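Local coordinates for 3,4-dihydroxy-2-butanone 4-phosphate synthase (Acinetobacter baumannii, PDB 6MNZ), which probably converts D-ribulose 5-phosphate into formate and 3,4-dihydroxy-2-butanone 4-phosphate, a step of riboflavin biosynthesis that depends on magnesium or manganese, at residues 27-31 with 171-175; 47-51 with 181-187. All coordinates share one frame; numbering follows the deposited sequence.

Both contacts lie in the DHBP synthase part of the chain, their centres 15 Å apart and their nearest atoms about 6 Å apart. They do not touch. The helix 175-184 relates them: Arg-174 of interaction 1 is at the N-cap position of this helix, and interaction 2 uses its last turn and the residues just after. Interaction 1 is at the predicted active site. There the side chain of Glu-28 comes within about 3 Å of that of His-143, and Glu-30 within about 4 Å of Glu-164. Interaction 2 is a surface contact further out, with the side chain of Phe-181 about 11 Å from that of Glu-164. Sulfate ions sit at both.

Interaction 1: residues 27-31 with 171-175; sequences RENEG and TMARR. With SO4 (sulfate ion), chain C; SO4 (sulfate ion), chain E.
Arg-174 reaches across to the backbone of Asn-29. Its NH1 donates to Asn-29 O at 2.7 Å. The carbonyl oxygen lies close to the guanidinium plane, but NH1 sits above the carbonyl plane, 42° out of it, and the bond is bent. Arg-174 and the Asn-29 side chain cross at about a right angle, yet their flat groups are nearly parallel, the amide and guanidinium planes only 7° apart. Asn-29 ND2 lies over one guanidinium face and also meets Arg-174 CD at 3.6 Å. Met-172 CB rests above the guanidinium toward its rim. At the far end of the group, Arg-174 NH2 makes a weak hydrogen bond to O1 of the chain E sulfate.

Glu-30 meets Met-172 at an oblique angle. The methionine chain is bent at both its second and third torsions, which brings its CE to 3.6 Å from Glu-30 OE2. The Glu-30 carboxylate does not pair with Arg-174: OE2 and NH1 are 5.0 Å apart.

Away from Arg-174, the Arg-27 chain is extended from CG to NE and reaches the chain C sulfate. Its NH1 bonds sulfate O2 at 3.0 Å, and its NH2 bonds O4 almost straight. Arg-27 NH1 also forms a salt bridge with Glu-28 OE1. The same sulfate is held by His-143 and the backbone N of Thr-144. Asp-23 accepts from the backbone N of Glu-28 and of Glu-30, tying down the loop.

Arg-27 and Glu-28 are predicted substrate ligands, and Glu-28 a predicted ligand of both metals. The chain C sulfate therefore lies among predicted substrate-binding groups, though both sulfates probably come from the crystallisation liquor. Arg-174 spends its NH1 on a neutral backbone carbonyl and not on the Glu-30 carboxylate. That bond ties the residues before helix 175-184 to the loop carrying the predicted ligands.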
# COMPACT_ATOMS: atom_id res chain seq x y z
N ARG A 27 8.38 14.07 -13.80
CA ARG A 27 7.18 13.28 -13.53
C ARG A 27 6.35 12.91 -14.76
O ARG A 27 6.57 11.84 -15.33
CB ARG A 27 6.29 14.04 -12.54
CG ARG A 27 5.04 13.29 -12.11
CD ARG A 27 4.15 14.16 -11.24
NE ARG A 27 2.85 13.54 -10.99
CZ ARG A 27 1.80 13.63 -11.81
NH1 ARG A 27 1.87 14.37 -12.91
NH2 ARG A 27 0.67 13.00 -11.50
N GLU A 28 5.73 13.92 -15.35
CA GLU A 28 5.14 13.83 -16.68
C GLU A 28 5.81 14.76 -17.67
O GLU A 28 5.99 14.40 -18.84
CB GLU A 28 3.64 14.16 -16.65
CG GLU A 28 2.75 13.15 -15.94
CD GLU A 28 1.29 13.54 -16.01
OE1 GLU A 28 0.43 12.74 -15.58
OE2 GLU A 28 0.99 14.66 -16.48
N ASN A 29 6.22 15.95 -17.21
CA ASN A 29 6.95 16.89 -18.04
C ASN A 29 6.08 17.39 -19.19
O ASN A 29 6.49 17.41 -20.35
CB ASN A 29 8.24 16.26 -18.56
CG ASN A 29 9.21 17.28 -19.11
OD1 ASN A 29 9.18 18.45 -18.73
ND2 ASN A 29 10.01 16.86 -20.08
N GLU A 30 4.87 17.83 -18.85
CA GLU A 30 3.89 18.29 -19.82
C GLU A 30 3.31 19.62 -19.36
O GLU A 30 3.19 19.89 -18.16
CB GLU A 30 2.78 17.26 -20.01
CG GLU A 30 3.24 15.96 -20.67
CD GLU A 30 2.12 14.95 -20.83
OE1 GLU A 30 1.05 15.13 -20.21
OE2 GLU A 30 2.35 13.92 -21.51
N GLY A 31 2.77 20.36 -20.33
CA GLY A 31 2.02 21.57 -20.06
C GLY A 31 0.55 21.37 -20.38
O GLY A 31 0.20 20.73 -21.38
N THR A 171 4.63 15.46 -30.87
CA THR A 171 5.18 15.09 -29.58
C THR A 171 4.78 16.12 -28.52
O THR A 171 4.09 17.10 -28.81
CB THR A 171 6.70 14.96 -29.65
OG1 THR A 171 7.28 16.23 -30.01
CG2 THR A 171 7.11 13.92 -30.69
N MET A 172 5.11 15.80 -27.27
CA MET A 172 4.63 16.58 -26.14
C MET A 172 5.46 17.85 -25.99
O MET A 172 6.69 17.81 -26.03
CB MET A 172 4.70 15.76 -24.86
CG MET A 172 3.83 14.50 -24.87
SD MET A 172 2.13 14.80 -25.38
CE MET A 172 1.66 16.15 -24.30
N ALA A 173 4.77 18.99 -25.95
CA ALA A 173 5.43 20.26 -25.70
C ALA A 173 6.13 20.25 -24.34
O ALA A 173 5.49 19.99 -23.31
CB ALA A 173 4.41 21.40 -25.76
N ARG A 174 7.43 20.52 -24.34
CA ARG A 174 8.20 20.68 -23.12
C ARG A 174 8.34 22.17 -22.79
O ARG A 174 7.83 23.04 -23.49
CB ARG A 174 9.58 20.02 -23.27
CG ARG A 174 9.53 18.64 -23.90
CD ARG A 174 8.51 17.75 -23.21
NE ARG A 174 8.62 16.36 -23.65
CZ ARG A 174 7.92 15.35 -23.15
NH1 ARG A 174 7.04 15.57 -22.18
NH2 ARG A 174 8.14 14.12 -23.56
N ARG A 175 9.03 22.44 -21.67
CA ARG A 175 9.12 23.80 -21.15
C ARG A 175 9.45 24.80 -22.25
O ARG A 175 8.75 25.80 -22.44
CB ARG A 175 10.17 23.86 -20.04
CG ARG A 175 10.33 25.23 -19.39
CD ARG A 175 11.68 25.37 -18.69
NE ARG A 175 12.80 25.34 -19.62
CZ ARG A 175 14.08 25.40 -19.27
NH1 ARG A 175 14.41 25.54 -17.99
NH2 ARG A 175 15.03 25.31 -20.19
S SO4 C . -2.08 14.34 -13.78
O1 SO4 C . -2.78 14.87 -12.61
O2 SO4 C . -0.87 15.11 -14.02
O3 SO4 C . -2.96 14.43 -14.94
O4 SO4 C . -1.71 12.94 -13.56
S SO4 E . 9.64 13.53 -26.80
O1 SO4 E . 8.22 13.88 -26.69
O2 SO4 E . 10.45 14.58 -26.18
O3 SO4 E . 9.87 12.27 -26.12
O4 SO4 E . 10.00 13.41 -28.21

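Interaction 2: residues 47-51 with 181-187; sequences FMITH and FAEKHGL. With SO4 (sulfate ion), chain F.
Phe-47 and His-185 make the central aromatic pair, an offset edge-to-face contact. The edge of Phe-47 points at the face of His-185, with centroids 5.2 Å apart and planes at 74°. The nearest approach is Phe-47 CE2 to His-185 ND1, 3.4 Å. Phe-47 extends from its helix toward the other segment because its first torsion (-179°) sets CG opposite the backbone N. His-185 CE1 lies over one face of the His-51 ring, toward its rim. Those two rings are oblique, at 46°, and with Phe-47 they form an aromatic cluster. His-185 also covers Phe-181, placing CD2 over the centre of that ring.

Apolar contacts extend the cluster. Phe-47 CZ meets Phe-181 CZ at 4.1 Å, and Leu-187 CD1 lies 4.4 Å from Phe-47 CE1. The CB of His-51 is in the plane of the Phe-181 ring, at its edge.

The contact joins helix 42-52 to the C-terminal end of helix 175-184. It packs on the mixed sheet of the DHBP synthase domain: Phe-47 and Leu-187 both touch Leu-33 on strand 31-36, and Phe-181 touches Ile-20 on strand 19-22. The chain leaves the helix at His-185 and turns at Gly-186, whose positive phi favours glycine.

The polar contacts gather on the chain F sulfate, which bridges the two segments and probably comes from the crystallisation liquor. His-51 ND1 donates to sulfate O1 at 2.9 Å, nearly straight and in the plane of the imidazole. From the other segment, His-185 NE2 donates to O2 at 3.3 Å. Lys-184, its chain extended beyond CG, brings NZ to O4 at 3.1 Å. The sulfate would probably favour a protonated, positive form of the histidines that donate to it, though the structure does not reveal their charge.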
# COMPACT_ATOMS: atom_id res chain seq x y z
N PHE A 47 -10.76 26.09 -28.27
CA PHE A 47 -9.35 26.45 -28.23
C PHE A 47 -8.50 25.29 -27.74
O PHE A 47 -7.41 25.04 -28.26
CB PHE A 47 -9.14 27.68 -27.35
CG PHE A 47 -7.71 28.12 -27.27
CD1 PHE A 47 -6.89 27.70 -26.24
CD2 PHE A 47 -7.18 28.96 -28.23
CE1 PHE A 47 -5.55 28.03 -26.21
CE2 PHE A 47 -5.84 29.29 -28.22
CZ PHE A 47 -5.03 28.85 -27.18
N MET A 48 -9.03 24.51 -26.79
CA MET A 48 -8.26 23.41 -26.22
C MET A 48 -8.04 22.30 -27.25
O MET A 48 -6.90 21.91 -27.52
CB MET A 48 -8.97 22.86 -24.99
CG MET A 48 -8.81 23.73 -23.75
SD MET A 48 -9.39 22.92 -22.26
CE MET A 48 -8.40 23.75 -21.01
N ILE A 49 -9.11 21.84 -27.89
CA ILE A 49 -8.99 20.76 -28.86
C ILE A 49 -8.26 21.18 -30.13
O ILE A 49 -8.00 20.34 -30.99
CB ILE A 49 -10.38 20.20 -29.25
CG1 ILE A 49 -11.16 21.23 -30.06
CG2 ILE A 49 -11.16 19.80 -28.00
CD1 ILE A 49 -12.54 20.77 -30.48
N THR A 50 -8.04 22.48 -30.31
CA THR A 50 -7.43 23.01 -31.53
C THR A 50 -5.94 23.25 -31.38
O THR A 50 -5.15 22.84 -32.24
CB THR A 50 -8.12 24.31 -31.95
OG1 THR A 50 -9.54 24.12 -32.00
CG2 THR A 50 -7.63 24.77 -33.32
N HIS A 51 -5.54 23.99 -30.35
CA HIS A 51 -4.16 24.44 -30.21
C HIS A 51 -3.42 23.73 -29.08
O HIS A 51 -2.20 23.90 -28.97
CB HIS A 51 -4.13 25.96 -29.97
CG HIS A 51 -4.91 26.74 -30.99
ND1 HIS A 51 -4.48 26.87 -32.30
CD2 HIS A 51 -6.16 27.26 -30.95
CE1 HIS A 51 -5.39 27.54 -32.99
NE2 HIS A 51 -6.43 27.77 -32.20
N PHE A 181 4.57 28.81 -26.61
CA PHE A 181 3.12 28.76 -26.77
C PHE A 181 2.43 29.74 -25.83
O PHE A 181 1.47 30.42 -26.22
CB PHE A 181 2.63 27.34 -26.53
CG PHE A 181 1.16 27.16 -26.76
CD1 PHE A 181 0.26 27.31 -25.72
CD2 PHE A 181 0.69 26.65 -27.96
CE1 PHE A 181 -1.10 27.15 -25.93
CE2 PHE A 181 -0.66 26.52 -28.20
CZ PHE A 181 -1.56 26.75 -27.17
N ALA A 182 2.93 29.86 -24.59
CA ALA A 182 2.29 30.74 -23.62
C ALA A 182 2.24 32.18 -24.13
O ALA A 182 1.23 32.87 -23.96
CB ALA A 182 3.04 30.67 -22.29
N GLU A 183 3.34 32.66 -24.72
CA GLU A 183 3.41 34.05 -25.14
C GLU A 183 2.74 34.29 -26.48
O GLU A 183 2.33 35.41 -26.78
CB GLU A 183 4.87 34.51 -25.20
CG GLU A 183 5.05 36.02 -25.18
CD GLU A 183 5.35 36.59 -26.55
OE1 GLU A 183 6.24 36.04 -27.24
OE2 GLU A 183 4.79 37.65 -26.88
N LYS A 184 2.71 33.27 -27.35
CA LYS A 184 2.03 33.41 -28.63
C LYS A 184 0.55 33.68 -28.46
O LYS A 184 -0.06 34.34 -29.30
CB LYS A 184 2.24 32.14 -29.47
CG LYS A 184 1.59 32.18 -30.84
CD LYS A 184 1.96 30.96 -31.67
CE LYS A 184 1.37 31.02 -33.07
NZ LYS A 184 1.56 29.75 -33.82
N HIS A 185 -0.06 33.16 -27.39
CA HIS A 185 -1.49 33.27 -27.17
C HIS A 185 -1.84 34.09 -25.94
O HIS A 185 -3.01 34.14 -25.55
CB HIS A 185 -2.12 31.87 -27.06
CG HIS A 185 -1.94 31.03 -28.29
ND1 HIS A 185 -2.95 30.85 -29.21
CD2 HIS A 185 -0.91 30.26 -28.70
CE1 HIS A 185 -2.52 30.06 -30.18
NE2 HIS A 185 -1.30 29.66 -29.87
N GLY A 186 -0.86 34.76 -25.34
CA GLY A 186 -1.15 35.73 -24.30
C GLY A 186 -1.50 35.13 -22.96
O GLY A 186 -2.26 35.74 -22.20
N LEU A 187 -1.03 33.92 -22.69
CA LEU A 187 -1.36 33.19 -21.47
C LEU A 187 -0.15 33.16 -20.54
O LEU A 187 0.99 33.04 -21.00
CB LEU A 187 -1.80 31.77 -21.78
CG LEU A 187 -2.93 31.64 -22.81
CD1 LEU A 187 -3.17 30.17 -23.15
CD2 LEU A 187 -4.21 32.29 -22.29
S SO4 F . -0.43 26.28 -32.83
O1 SO4 F . -1.85 26.13 -33.12
O2 SO4 F . -0.25 27.06 -31.61
O3 SO4 F . 0.17 24.95 -32.66
O4 SO4 F . 0.22 26.95 -33.95